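Local coordinates for uncharacterized protein (Staphylococcus aureus subsp. aureus, PDB 4H0A) that is of unknown function but belongs to the CAP family of cysteine-rich secretory proteins, its CAP domain being preceded by a CAP-associated N-terminal region, at residues Pro124-Asp129 / Glu175-Ile180; Gly130-Phe135 / Asn186-Ser191; Lys143-Ile148 / Glu181-Asn186; Gly151-Gln156 / Val169-Lys174. One frame throughout, in Å; residues are numbered along the deposited sequence.

Contact 1 of 4, residues Pro124-Asp129 / Glu175-Ile180; sequences PSFKVD and EMLADI
F126 and V128, alternate residues on one face of strand 125-128, rest against the helix that contains 175-180. The close-packed part lies round L177 and A178. The F126 ring brings CE2 to within 3.7 Å of L177 CD2, the two side chains passing at a slant. A178 adds its methyl at the ring's edge, near the ring plane, with CB 4.2 Å from F126 CE1. F126 CB points at the helix, and CG, between backbone N and carbonyl carbon (chi1 57°), places the ring beside L177. A small residue suits position 178, since its CB also receives V128 CG2 at 4.0 Å and so takes both strand side chains at once. F135, L147 and L172 also touch L177.

The V128 end is nearer to solvent: V128 and E175 are both partly exposed. There the valine's CG2 lies over the start of the helix, 3.9 Å from E175 CA, while CG1 faces the aliphatic base of the glutamate, 4.0 Å from E175 CB. E175 can serve both settings, giving methylenes to the valine and bending at chi2, which keeps OE1 4.2 Å from V128 CG1 at the exposed rim.

Strand and helix axes run at 96° to each other, 8.9 Å apart at closest. The arrangement is a helix packed across the edge strand of a small three-stranded antiparallel sheet, nearly at right angles to it, held here by apolar side chains, with K174 at the helix start bonding to K127 O.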
loop_
_atom_site.group_PDB
_atom_site.type_symbol
_atom_site.label_atom_id
_atom_site.label_comp_id
_atom_site.label_asym_id
_atom_site.label_seq_id
_atom_site.Cartn_x
_atom_site.Cartn_y
_atom_site.Cartn_z
ATOM N N PRO A 124 -12.397 14.713 -7.491
ATOM C CA PRO A 124 -11.663 15.618 -6.593
ATOM C C PRO A 124 -10.608 16.411 -7.360
ATOM O O PRO A 124 -9.974 15.899 -8.285
ATOM C CB PRO A 124 -11.069 14.695 -5.533
ATOM C CG PRO A 124 -11.106 13.357 -6.109
ATOM C CD PRO A 124 -12.113 13.297 -7.192
ATOM N N SER A 125 -10.488 17.688 -7.006
ATOM C CA SER A 125 -9.629 18.640 -7.698
ATOM C C SER A 125 -8.854 19.503 -6.712
ATOM O O SER A 125 -9.383 19.864 -5.661
ATOM C CB SER A 125 -10.495 19.529 -8.590
ATOM O OG SER A 125 -9.724 20.208 -9.565
ATOM N N PHE A 126 -7.613 19.860 -7.063
ATOM C CA PHE A 126 -6.781 20.718 -6.220
ATOM C C PHE A 126 -5.588 21.230 -7.008
ATOM O O PHE A 126 -5.318 20.740 -8.106
ATOM C CB PHE A 126 -6.300 19.952 -4.961
ATOM C CG PHE A 126 -5.535 18.686 -5.262
ATOM C CD1 PHE A 126 -4.177 18.725 -5.537
ATOM C CD2 PHE A 126 -6.164 17.453 -5.233
ATOM C CE1 PHE A 126 -3.467 17.557 -5.805
ATOM C CE2 PHE A 126 -5.455 16.284 -5.508
ATOM C CZ PHE A 126 -4.107 16.343 -5.788
ATOM N N LYS A 127 -4.842 22.172 -6.423
ATOM C CA LYS A 127 -3.618 22.705 -7.025
ATOM C C LYS A 127 -2.428 22.422 -6.130
ATOM O O LYS A 127 -2.555 22.506 -4.909
ATOM C CB LYS A 127 -3.725 24.217 -7.274
ATOM C CG LYS A 127 -4.707 24.583 -8.373
ATOM C CD LYS A 127 -4.585 26.048 -8.775
ATOM C CE LYS A 127 -5.469 26.371 -9.958
ATOM N NZ LYS A 127 -5.256 27.763 -10.446
ATOM N N VAL A 128 -1.288 22.043 -6.734
ATOM C CA VAL A 128 -0.008 21.826 -6.049
ATOM C C VAL A 128 0.977 22.771 -6.713
ATOM O O VAL A 128 1.364 22.515 -7.860
ATOM C CB VAL A 128 0.484 20.357 -6.087
ATOM C CG1 VAL A 128 1.938 20.244 -5.617
ATOM C CG2 VAL A 128 -0.413 19.465 -5.250
ATOM N N ASP A 129 1.342 23.880 -6.024
ATOM C CA ASP A 129 2.270 24.881 -6.554
ATOM C C ASP A 129 1.712 25.505 -7.867
ATOM O O ASP A 129 2.457 25.700 -8.830
ATOM C CB ASP A 129 3.650 24.210 -6.761
ATOM C CG ASP A 129 4.794 25.133 -7.086
ATOM O OD1 ASP A 129 4.652 26.348 -6.865
ATOM O OD2 ASP A 129 5.829 24.640 -7.584
ATOM N N GLU A 175 0.040 17.339 -1.885
ATOM C CA GLU A 175 1.304 17.177 -2.636
ATOM C C GLU A 175 1.722 15.716 -2.614
ATOM O O GLU A 175 2.180 15.244 -3.649
ATOM C CB GLU A 175 2.472 18.119 -2.245
ATOM C CG GLU A 175 2.398 18.810 -0.903
ATOM C CD GLU A 175 1.344 19.886 -0.716
ATOM O OE1 GLU A 175 1.264 20.815 -1.551
ATOM O OE2 GLU A 175 0.562 19.766 0.254
HETATM N N MSE A 176 1.468 14.955 -1.514
HETATM C CA MSE A 176 1.780 13.523 -1.538
HETATM C C MSE A 176 0.850 12.823 -2.521
HETATM O O MSE A 176 1.284 11.952 -3.270
HETATM C CB MSE A 176 1.641 12.877 -0.134
HETATM C CG MSE A 176 2.000 11.397 -0.109
HETATM SE SE MSE A 176 3.923 11.183 -0.094
HETATM C CE MSE A 176 4.265 10.714 -1.828
ATOM N N LEU A 177 -0.425 13.187 -2.501
ATOM C CA LEU A 177 -1.415 12.599 -3.394
ATOM C C LEU A 177 -1.027 12.833 -4.879
ATOM O O LEU A 177 -1.091 11.898 -5.673
ATOM C CB LEU A 177 -2.794 13.214 -3.077
ATOM C CG LEU A 177 -4.018 12.525 -3.621
ATOM C CD1 LEU A 177 -4.180 11.134 -3.067
ATOM C CD2 LEU A 177 -5.258 13.327 -3.281
ATOM N N ALA A 178 -0.556 14.038 -5.234
ATOM C CA ALA A 178 -0.110 14.318 -6.613
ATOM C C ALA A 178 1.135 13.493 -6.976
ATOM O O ALA A 178 1.271 13.036 -8.111
ATOM C CB ALA A 178 0.206 15.796 -6.781
ATOM N N ASP A 179 2.037 13.300 -6.012
ATOM C CA ASP A 179 3.250 12.525 -6.229
ATOM C C ASP A 179 2.918 11.024 -6.403
ATOM O O ASP A 179 3.391 10.416 -7.360
ATOM C CB ASP A 179 4.213 12.757 -5.067
ATOM C CG ASP A 179 5.614 12.266 -5.329
ATOM O OD1 ASP A 179 5.890 11.090 -5.039
ATOM O OD2 ASP A 179 6.442 13.071 -5.805
ATOM N N ILE A 180 2.087 10.441 -5.521
ATOM C CA ILE A 180 1.695 9.027 -5.634
ATOM C C ILE A 180 0.837 8.822 -6.877
ATOM O O ILE A 180 1.041 7.832 -7.577
ATOM C CB ILE A 180 0.940 8.506 -4.370
ATOM C CG1 ILE A 180 1.875 8.478 -3.169
ATOM C CG2 ILE A 180 0.326 7.100 -4.623
ATOM C CD1 ILE A 180 1.220 8.122 -1.844
#

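Contact 2 of 4, residues Gly130-Phe135 / Asn186-Ser191; sequences GKKYEF and NSNSTS
E134 meets the 186-191 loop with both its backbone and its carboxylate. The N186 backbone N donates to E134 O over 2.9 Å in a nearly straight bond (164° at the hydrogen). E134 N in turn gives its hydrogen to S189 OG at 3.0 Å, so a serine hydroxyl takes the role a partner strand's carbonyl would usually have. Serine fits because its short side chain brings an acceptor right up to the backbone, and its OG is itself bonded to N188 OD1, nearly along that amide's C=O direction.

The carboxylate draws in two asparagine amides. N186 ND2 reaches E134 OE1 at 3.0 Å, from above the carboxylate plane, the two side chains lying alongside and the two flat groups turned 69° apart. N188 ND2 arrives at the same oxygen in a longer, weak bond, its amide nearly coplanar with the carboxylate. E134 is extended, with CG trans to the backbone N (chi1 -164°), which sends OE1 out to both amides.

At the far end the extended K131 lays NZ above the carbonyl plane of T190, 3.1 Å from T190 O, with a weak second bond to Y133 OH. Packing is slight: Y133 CE2 passes 3.7 Å from T190 O, and K132 CE comes near the N188 amide. S191 is tied by OG to E181.

The loop opens with a type I beta turn from N186 to S189, closed by its own backbone bond. This surface turn follows strand 184-185 and continues its pairing with strand 131-136 by N186 N to E134 O, the S189 hydroxyl taking E134 N.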
loop_
_atom_site.group_PDB
_atom_site.type_symbol
_atom_site.label_atom_id
_atom_site.label_comp_id
_atom_site.label_asym_id
_atom_site.label_seq_id
_atom_site.Cartn_x
_atom_site.Cartn_y
_atom_site.Cartn_z
ATOM N N GLY A 130 0.399 25.769 -7.890
ATOM C CA GLY A 130 -0.290 26.353 -9.040
ATOM C C GLY A 130 -0.726 25.392 -10.139
ATOM O O GLY A 130 -1.520 25.783 -10.997
ATOM N N LYS A 131 -0.231 24.138 -10.148
ATOM C CA LYS A 131 -0.577 23.156 -11.181
ATOM C C LYS A 131 -1.830 22.401 -10.770
ATOM O O LYS A 131 -1.867 21.827 -9.687
ATOM C CB LYS A 131 0.592 22.187 -11.405
ATOM C CG LYS A 131 0.429 21.256 -12.595
ATOM C CD LYS A 131 1.658 20.357 -12.768
ATOM C CE LYS A 131 1.342 19.075 -13.499
ATOM N NZ LYS A 131 2.515 18.160 -13.552
ATOM N N LYS A 132 -2.850 22.383 -11.633
ATOM C CA LYS A 132 -4.108 21.706 -11.321
ATOM C C LYS A 132 -3.986 20.188 -11.483
ATOM O O LYS A 132 -3.375 19.708 -12.435
ATOM C CB LYS A 132 -5.254 22.237 -12.205
ATOM C CG LYS A 132 -6.581 21.493 -12.000
ATOM C CD LYS A 132 -7.790 22.333 -12.371
ATOM C CE LYS A 132 -8.978 21.478 -12.761
ATOM N NZ LYS A 132 -10.249 22.249 -12.740
ATOM N N TYR A 133 -4.580 19.452 -10.537
ATOM C CA TYR A 133 -4.684 17.995 -10.547
ATOM C C TYR A 133 -6.144 17.631 -10.384
ATOM O O TYR A 133 -6.780 18.119 -9.451
ATOM C CB TYR A 133 -3.854 17.369 -9.421
ATOM C CG TYR A 133 -2.371 17.465 -9.667
ATOM C CD1 TYR A 133 -1.654 18.585 -9.280
ATOM C CD2 TYR A 133 -1.695 16.468 -10.358
ATOM C CE1 TYR A 133 -0.292 18.698 -9.540
ATOM C CE2 TYR A 133 -0.330 16.564 -10.617
ATOM C CZ TYR A 133 0.368 17.687 -10.215
ATOM O OH TYR A 133 1.715 17.781 -10.471
ATOM N N GLU A 134 -6.694 16.829 -11.300
ATOM C CA GLU A 134 -8.081 16.372 -11.209
ATOM C C GLU A 134 -8.110 14.875 -11.438
ATOM O O GLU A 134 -7.593 14.407 -12.453
ATOM C CB GLU A 134 -8.980 17.098 -12.207
ATOM C CG GLU A 134 -10.448 16.918 -11.865
ATOM C CD GLU A 134 -11.412 17.552 -12.844
ATOM O OE1 GLU A 134 -10.954 18.040 -13.902
ATOM O OE2 GLU A 134 -12.632 17.537 -12.563
ATOM N N PHE A 135 -8.663 14.117 -10.482
ATOM C CA PHE A 135 -8.716 12.661 -10.581
ATOM C C PHE A 135 -10.059 12.179 -11.085
ATOM O O PHE A 135 -11.089 12.718 -10.691
ATOM C CB PHE A 135 -8.444 12.011 -9.219
ATOM C CG PHE A 135 -7.024 12.145 -8.735
ATOM C CD1 PHE A 135 -5.970 11.605 -9.461
ATOM C CD2 PHE A 135 -6.744 12.737 -7.514
ATOM C CE1 PHE A 135 -4.664 11.672 -8.982
ATOM C CE2 PHE A 135 -5.435 12.815 -7.046
ATOM C CZ PHE A 135 -4.406 12.290 -7.786
ATOM N N ASN A 186 -7.333 13.231 -15.136
ATOM C CA ASN A 186 -8.131 13.740 -16.240
ATOM C C ASN A 186 -7.180 14.211 -17.352
ATOM O O ASN A 186 -6.031 14.553 -17.063
ATOM C CB ASN A 186 -9.023 14.880 -15.746
ATOM C CG ASN A 186 -10.047 15.371 -16.747
ATOM O OD1 ASN A 186 -10.272 14.778 -17.810
ATOM N ND2 ASN A 186 -10.720 16.453 -16.406
ATOM N N SER A 187 -7.648 14.213 -18.616
ATOM C CA SER A 187 -6.851 14.622 -19.787
ATOM C C SER A 187 -6.210 16.019 -19.633
ATOM O O SER A 187 -5.130 16.247 -20.182
ATOM C CB SER A 187 -7.709 14.602 -21.049
ATOM O OG SER A 187 -8.844 15.444 -20.920
ATOM N N ASN A 188 -6.873 16.945 -18.904
ATOM C CA ASN A 188 -6.347 18.296 -18.654
ATOM C C ASN A 188 -5.099 18.278 -17.735
ATOM O O ASN A 188 -4.256 19.166 -17.845
ATOM C CB ASN A 188 -7.436 19.223 -18.057
ATOM C CG ASN A 188 -8.041 18.804 -16.720
ATOM O OD1 ASN A 188 -7.443 18.080 -15.917
ATOM N ND2 ASN A 188 -9.239 19.298 -16.430
ATOM N N SER A 189 -4.995 17.285 -16.832
ATOM C CA SER A 189 -3.868 17.163 -15.900
ATOM C C SER A 189 -2.674 16.451 -16.550
ATOM O O SER A 189 -2.843 15.738 -17.541
ATOM C CB SER A 189 -4.300 16.407 -14.647
ATOM O OG SER A 189 -5.347 17.076 -13.962
ATOM N N THR A 190 -1.470 16.650 -15.984
ATOM C CA THR A 190 -0.221 16.037 -16.452
ATOM C C THR A 190 0.450 15.330 -15.281
ATOM O O THR A 190 0.546 15.904 -14.196
ATOM C CB THR A 190 0.712 17.097 -17.070
ATOM O OG1 THR A 190 0.005 17.824 -18.079
ATOM C CG2 THR A 190 1.977 16.489 -17.673
ATOM N N SER A 191 0.917 14.091 -15.498
ATOM C CA SER A 191 1.594 13.300 -14.466
ATOM C C SER A 191 2.960 13.922 -14.118
ATOM O O SER A 191 3.654 14.421 -15.010
ATOM C CB SER A 191 1.774 11.859 -14.944
ATOM O OG SER A 191 2.488 11.059 -14.017
#

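Contact 3 of 4, residues Lys143-Ile148 / Glu181-Asn186; sequences KTQTLI and EPYQLN
Y183 sends its ring from the segment following helix 174-180 to strand 145-150, the edge strand of the large antiparallel sheet, and so spans the space between that sheet and the small three-stranded one. Q145 and L147 receive it. The tyrosine's CG is trans to the carbonyl carbon (chi1 -46°), and the ring reaches across with its hydroxyl foremost.

Q145 and Y183 run antiparallel alongside each other, the amide and ring planes 52° apart. The long glutamine is extended, with CG trans to the backbone N, and brings CG and the amide beside the ring: Q145 CD is 3.8 Å from Y183 CE1. L147 crosses the ring obliquely, with CD2 3.8 Å from Y183 CE2 and CB 3.6 Å from Y183 OH, so the hydroxyl has apolar company on the strand. P182 puts CB over a ring face, toward the rim. F135 meets the Y183 ring edge-to-face.

A tyrosine suits this place because a rigid aromatic carries a polar end through a buried layer. The hydroxyl is satisfied twice, since Q156 NE2 donates to it as well, and this second bond probably fixes the direction of its proton. That proton goes to a backbone carbonyl: Y183 OH donates to Q145 O at 2.7 Å, tilted 20° from the carbonyl plane.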
loop_
_atom_site.group_PDB
_atom_site.type_symbol
_atom_site.label_atom_id
_atom_site.label_comp_id
_atom_site.label_asym_id
_atom_site.label_seq_id
_atom_site.Cartn_x
_atom_site.Cartn_y
_atom_site.Cartn_z
ATOM N N LYS A 143 -15.826 2.840 -4.000
ATOM C CA LYS A 143 -16.304 1.859 -3.023
ATOM C C LYS A 143 -15.164 1.291 -2.170
ATOM O O LYS A 143 -15.400 0.986 -1.002
ATOM C CB LYS A 143 -17.039 0.696 -3.725
ATOM C CG LYS A 143 -18.566 0.777 -3.657
ATOM C CD LYS A 143 -19.157 1.886 -4.509
ATOM C CE LYS A 143 -20.663 1.797 -4.531
ATOM N NZ LYS A 143 -21.287 2.934 -5.260
ATOM N N THR A 144 -13.964 1.094 -2.749
ATOM C CA THR A 144 -12.871 0.410 -2.046
ATOM C C THR A 144 -11.560 1.196 -1.888
ATOM O O THR A 144 -10.627 0.658 -1.294
ATOM C CB THR A 144 -12.599 -0.909 -2.777
ATOM O OG1 THR A 144 -11.976 -0.638 -4.042
ATOM C CG2 THR A 144 -13.890 -1.744 -2.954
ATOM N N GLN A 145 -11.488 2.441 -2.371
ATOM C CA GLN A 145 -10.297 3.290 -2.245
ATOM C C GLN A 145 -10.739 4.739 -2.110
ATOM O O GLN A 145 -10.124 5.630 -2.695
ATOM C CB GLN A 145 -9.425 3.100 -3.496
ATOM C CG GLN A 145 -7.954 3.358 -3.277
ATOM C CD GLN A 145 -7.157 3.246 -4.554
ATOM O OE1 GLN A 145 -7.686 3.079 -5.651
ATOM N NE2 GLN A 145 -5.861 3.364 -4.444
ATOM N N THR A 146 -11.829 4.969 -1.364
ATOM C CA THR A 146 -12.490 6.270 -1.261
ATOM C C THR A 146 -11.532 7.388 -0.899
ATOM O O THR A 146 -10.813 7.268 0.085
ATOM C CB THR A 146 -13.616 6.221 -0.229
ATOM O OG1 THR A 146 -14.238 4.941 -0.305
ATOM C CG2 THR A 146 -14.647 7.343 -0.435
ATOM N N LEU A 147 -11.532 8.473 -1.695
ATOM C CA LEU A 147 -10.719 9.661 -1.426
ATOM C C LEU A 147 -11.631 10.659 -0.736
ATOM O O LEU A 147 -12.648 11.033 -1.319
ATOM C CB LEU A 147 -10.137 10.233 -2.720
ATOM C CG LEU A 147 -9.230 11.463 -2.573
ATOM C CD1 LEU A 147 -8.013 11.163 -1.675
ATOM C CD2 LEU A 147 -8.742 11.937 -3.931
ATOM N N ILE A 148 -11.327 11.037 0.513
ATOM C CA ILE A 148 -12.179 11.949 1.287
ATOM C C ILE A 148 -11.368 13.152 1.698
ATOM O O ILE A 148 -10.250 12.976 2.164
ATOM C CB ILE A 148 -12.782 11.242 2.538
ATOM C CG1 ILE A 148 -13.453 9.896 2.164
ATOM C CG2 ILE A 148 -13.785 12.170 3.246
ATOM C CD1 ILE A 148 -13.913 9.044 3.339
ATOM N N GLU A 181 -0.128 9.741 -7.135
ATOM C CA GLU A 181 -1.079 9.659 -8.252
ATOM C C GLU A 181 -1.810 8.293 -8.216
ATOM O O GLU A 181 -1.654 7.488 -9.132
ATOM C CB GLU A 181 -0.317 9.882 -9.577
ATOM C CG GLU A 181 -1.194 10.129 -10.790
ATOM C CD GLU A 181 -0.405 10.216 -12.082
ATOM O OE1 GLU A 181 0.648 10.894 -12.093
ATOM O OE2 GLU A 181 -0.846 9.616 -13.089
ATOM N N PRO A 182 -2.551 7.976 -7.129
ATOM C CA PRO A 182 -3.180 6.641 -7.040
ATOM C C PRO A 182 -4.436 6.447 -7.890
ATOM O O PRO A 182 -4.946 5.325 -7.941
ATOM C CB PRO A 182 -3.492 6.478 -5.547
ATOM C CG PRO A 182 -3.329 7.818 -4.926
ATOM C CD PRO A 182 -2.846 8.802 -5.942
ATOM N N TYR A 183 -4.939 7.504 -8.552
ATOM C CA TYR A 183 -6.110 7.422 -9.416
ATOM C C TYR A 183 -5.759 7.948 -10.794
ATOM O O TYR A 183 -4.747 8.637 -10.971
ATOM C CB TYR A 183 -7.277 8.223 -8.826
ATOM C CG TYR A 183 -7.498 7.987 -7.351
ATOM C CD1 TYR A 183 -8.233 6.897 -6.904
ATOM C CD2 TYR A 183 -6.962 8.846 -6.399
ATOM C CE1 TYR A 183 -8.434 6.669 -5.547
ATOM C CE2 TYR A 183 -7.157 8.628 -5.038
ATOM C CZ TYR A 183 -7.895 7.539 -4.616
ATOM O OH TYR A 183 -8.112 7.356 -3.274
ATOM N N GLN A 184 -6.589 7.611 -11.777
ATOM C CA GLN A 184 -6.394 8.069 -13.145
ATOM C C GLN A 184 -6.590 9.577 -13.199
ATOM O O GLN A 184 -7.548 10.090 -12.618
ATOM C CB GLN A 184 -7.378 7.361 -14.097
ATOM C CG GLN A 184 -7.091 7.603 -15.579
ATOM C CD GLN A 184 -8.039 6.840 -16.477
ATOM O OE1 GLN A 184 -9.109 6.376 -16.060
ATOM N NE2 GLN A 184 -7.679 6.712 -17.747
ATOM N N LEU A 185 -5.684 10.285 -13.880
ATOM C CA LEU A 185 -5.790 11.734 -14.021
ATOM C C LEU A 185 -6.649 12.086 -15.214
ATOM O O LEU A 185 -6.648 11.366 -16.212
ATOM C CB LEU A 185 -4.405 12.376 -14.203
ATOM C CG LEU A 185 -3.514 12.465 -12.977
ATOM C CD1 LEU A 185 -2.097 12.815 -13.384
ATOM C CD2 LEU A 185 -4.032 13.506 -11.992
ATOM N N ASN A 186 -7.333 13.231 -15.136
ATOM C CA ASN A 186 -8.131 13.740 -16.240
ATOM C C ASN A 186 -7.180 14.211 -17.352
ATOM O O ASN A 186 -6.031 14.553 -17.063
ATOM C CB ASN A 186 -9.023 14.880 -15.746
ATOM C CG ASN A 186 -10.047 15.371 -16.747
ATOM O OD1 ASN A 186 -10.272 14.778 -17.810
ATOM N ND2 ASN A 186 -10.720 16.453 -16.406
#

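Contact 4 of 4, residues Gly151-Gln156 / Val169-Lys174; sequences GDIYAQ and VRFLTK. With EDO (1,2-ethanediol), chain C.
A155 and F171 face each other as a non-hydrogen-bonded pair, their CA atoms 4.3 Å apart. The alanine methyl makes an off-centre CH-pi contact with the F171 ring, CB 4.2 Å from the ring centroid and 29° off its normal. Alanine leaves room for the ring to come close to it. I153 CD1 touches the same ring at F171 CD2, and V169 CG1 adds to the apolar surface beside A155 CB.

On the other face Y154 and L172 pair. The leucine's CG sits between its backbone N and carbonyl carbon (chi1 75°), which leads CD2 back to Y154 CB at 4.0 Å. Beyond it, K174 CB lies by Y154 CE1.

The two strands form an antiparallel beta hairpin, 153-159 with 166-172, next to the edge strand of the seven-stranded sheet. Mutual backbone bonds join Y154 with L172 and Q156 with R170; Q156 N to R170 O, at 2.8 Å, is nearly straight. Between them CA-H...O contacts fill in, such as F171 CA to Y154 O.

Farther out, R170 holds Q156 OE1 side-on with NE and NH2, each 2.9 Å from that oxygen. The amide and guanidinium planes are nearly coplanar, and the bend at chi3 (65°) turns the arginine to this position. R170 NH1 forms a salt bridge with D281 and donates to O1 of an ethanediol, probably from the crystallisation liquor, at 3.0 Å. At the other end of this paired region a water joins D152 O to K174 N, 2.7 Å from that nitrogen.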
loop_
_atom_site.group_PDB
_atom_site.type_symbol
_atom_site.label_atom_id
_atom_site.label_comp_id
_atom_site.label_asym_id
_atom_site.label_seq_id
_atom_site.Cartn_x
_atom_site.Cartn_y
_atom_site.Cartn_z
ATOM N N GLY A 151 -10.959 18.656 6.155
ATOM C CA GLY A 151 -10.317 19.949 6.337
ATOM C C GLY A 151 -9.456 20.241 5.123
ATOM O O GLY A 151 -9.955 20.153 4.000
ATOM N N ASP A 152 -8.153 20.506 5.338
ATOM C CA ASP A 152 -7.186 20.783 4.260
ATOM C C ASP A 152 -6.389 19.526 3.848
ATOM O O ASP A 152 -5.514 19.632 2.987
ATOM C CB ASP A 152 -6.194 21.888 4.688
ATOM N N ILE A 153 -6.671 18.343 4.444
ATOM C CA ILE A 153 -5.940 17.117 4.092
ATOM C C ILE A 153 -6.905 16.094 3.508
ATOM O O ILE A 153 -8.121 16.332 3.458
ATOM C CB ILE A 153 -5.135 16.546 5.295
ATOM C CG1 ILE A 153 -6.039 16.144 6.488
ATOM C CG2 ILE A 153 -4.079 17.560 5.726
ATOM C CD1 ILE A 153 -5.347 15.189 7.466
ATOM N N TYR A 154 -6.352 14.961 3.034
ATOM C CA TYR A 154 -7.131 13.900 2.425
ATOM C C TYR A 154 -6.936 12.594 3.141
ATOM O O TYR A 154 -5.967 12.408 3.887
ATOM C CB TYR A 154 -6.734 13.737 0.950
ATOM C CG TYR A 154 -7.112 14.934 0.110
ATOM C CD1 TYR A 154 -6.306 16.065 0.070
ATOM C CD2 TYR A 154 -8.307 14.961 -0.598
ATOM C CE1 TYR A 154 -6.664 17.183 -0.678
ATOM C CE2 TYR A 154 -8.675 16.074 -1.354
ATOM C CZ TYR A 154 -7.854 17.189 -1.384
ATOM O OH TYR A 154 -8.188 18.307 -2.111
ATOM N N ALA A 155 -7.862 11.679 2.905
ATOM C CA ALA A 155 -7.785 10.321 3.417
ATOM C C ALA A 155 -8.176 9.367 2.329
ATOM O O ALA A 155 -9.158 9.610 1.624
ATOM C CB ALA A 155 -8.692 10.132 4.622
ATOM N N GLN A 156 -7.391 8.309 2.160
ATOM C CA GLN A 156 -7.707 7.198 1.280
ATOM C C GLN A 156 -8.184 6.092 2.192
ATOM O O GLN A 156 -7.423 5.679 3.069
ATOM C CB GLN A 156 -6.496 6.762 0.467
ATOM C CG GLN A 156 -5.959 7.839 -0.460
ATOM C CD GLN A 156 -4.880 7.227 -1.291
ATOM O OE1 GLN A 156 -3.724 7.158 -0.873
ATOM N NE2 GLN A 156 -5.268 6.574 -2.374
ATOM N N VAL A 169 -6.331 3.004 6.511
ATOM C CA VAL A 169 -6.561 4.395 6.106
ATOM C C VAL A 169 -5.223 5.067 5.900
ATOM O O VAL A 169 -4.307 4.859 6.698
ATOM C CB VAL A 169 -7.409 5.192 7.132
ATOM C CG1 VAL A 169 -7.633 6.634 6.659
ATOM C CG2 VAL A 169 -8.739 4.495 7.414
ATOM N N ARG A 170 -5.107 5.887 4.852
ATOM C CA ARG A 170 -3.919 6.696 4.642
ATOM C C ARG A 170 -4.341 8.139 4.648
ATOM O O ARG A 170 -5.115 8.535 3.777
ATOM C CB ARG A 170 -3.162 6.361 3.343
ATOM C CG ARG A 170 -2.032 7.380 3.044
ATOM C CD ARG A 170 -0.953 6.806 2.161
ATOM N NE ARG A 170 -1.461 6.481 0.830
ATOM C CZ ARG A 170 -0.806 5.755 -0.070
ATOM N NH1 ARG A 170 0.412 5.291 0.197
ATOM N NH2 ARG A 170 -1.353 5.500 -1.249
ATOM N N PHE A 171 -3.881 8.918 5.645
ATOM C CA PHE A 171 -4.132 10.360 5.676
ATOM C C PHE A 171 -2.949 11.001 4.987
ATOM O O PHE A 171 -1.816 10.619 5.295
ATOM C CB PHE A 171 -4.308 10.880 7.101
ATOM C CG PHE A 171 -5.633 10.508 7.721
ATOM C CD1 PHE A 171 -5.766 9.346 8.464
ATOM C CD2 PHE A 171 -6.730 11.361 7.625
ATOM C CE1 PHE A 171 -6.978 9.027 9.076
ATOM C CE2 PHE A 171 -7.938 11.040 8.237
ATOM C CZ PHE A 171 -8.057 9.874 8.955
ATOM N N LEU A 172 -3.170 11.935 4.051
ATOM C CA LEU A 172 -2.045 12.546 3.341
ATOM C C LEU A 172 -2.387 13.918 2.772
ATOM O O LEU A 172 -3.555 14.269 2.626
ATOM C CB LEU A 172 -1.525 11.619 2.214
ATOM C CG LEU A 172 -2.350 11.472 0.909
ATOM C CD1 LEU A 172 -1.674 10.479 -0.026
ATOM C CD2 LEU A 172 -3.787 11.008 1.182
ATOM N N THR A 173 -1.341 14.694 2.460
ATOM C CA THR A 173 -1.511 16.025 1.886
ATOM C C THR A 173 -1.744 15.927 0.391
ATOM O O THR A 173 -1.442 14.908 -0.228
ATOM C CB THR A 173 -0.287 16.903 2.161
ATOM O OG1 THR A 173 0.831 16.359 1.464
ATOM C CG2 THR A 173 0.023 17.026 3.647
ATOM N N LYS A 174 -2.243 17.009 -0.197
ATOM C CA LYS A 174 -2.442 17.083 -1.641
ATOM C C LYS A 174 -1.109 16.907 -2.434
ATOM O O LYS A 174 -1.125 16.300 -3.505
ATOM C CB LYS A 174 -3.118 18.403 -2.028
ATOM C CG LYS A 174 -2.369 19.679 -1.664
ATOM C CD LYS A 174 -3.291 20.899 -1.895
ATOM C CE LYS A 174 -2.666 22.192 -1.438
ATOM N NZ LYS A 174 -1.572 22.639 -2.331
HETATM C C1 EDO C . 3.271 4.565 2.029
HETATM O O1 EDO C . 2.175 5.266 2.589
HETATM C C2 EDO C . 4.243 5.675 1.548
HETATM O O2 EDO C . 5.366 5.111 0.913
HETATM O O HOH W 1 -3.247 18.788 1.613
#

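In the fold
Contacts 1, 3 and 4 fall in the CAP-associated N-terminal region, and contact 2 brings the 186-191 loop against it. Contacts 1 and 2 lie 9 Å apart between centres and share the small sheet, where F126 O and Y133 N are probably hydrogen-bonded at 2.8 Å. Contact 3 adds the third strand, shares N186 with contact 2 and touches contact 1 where L147 CD2 meets P124 CG at 3.5 Å. It meets contact 4 in the large sheet, where I148 O lies 2.8 Å from A155 N. Contact 4 is nested along the chain within the loops closed by the other three. Contacts 2 and 4 do not touch, their nearest atoms being about 6 Å apart. The ethanediol, bound at contact 4, also meets N71.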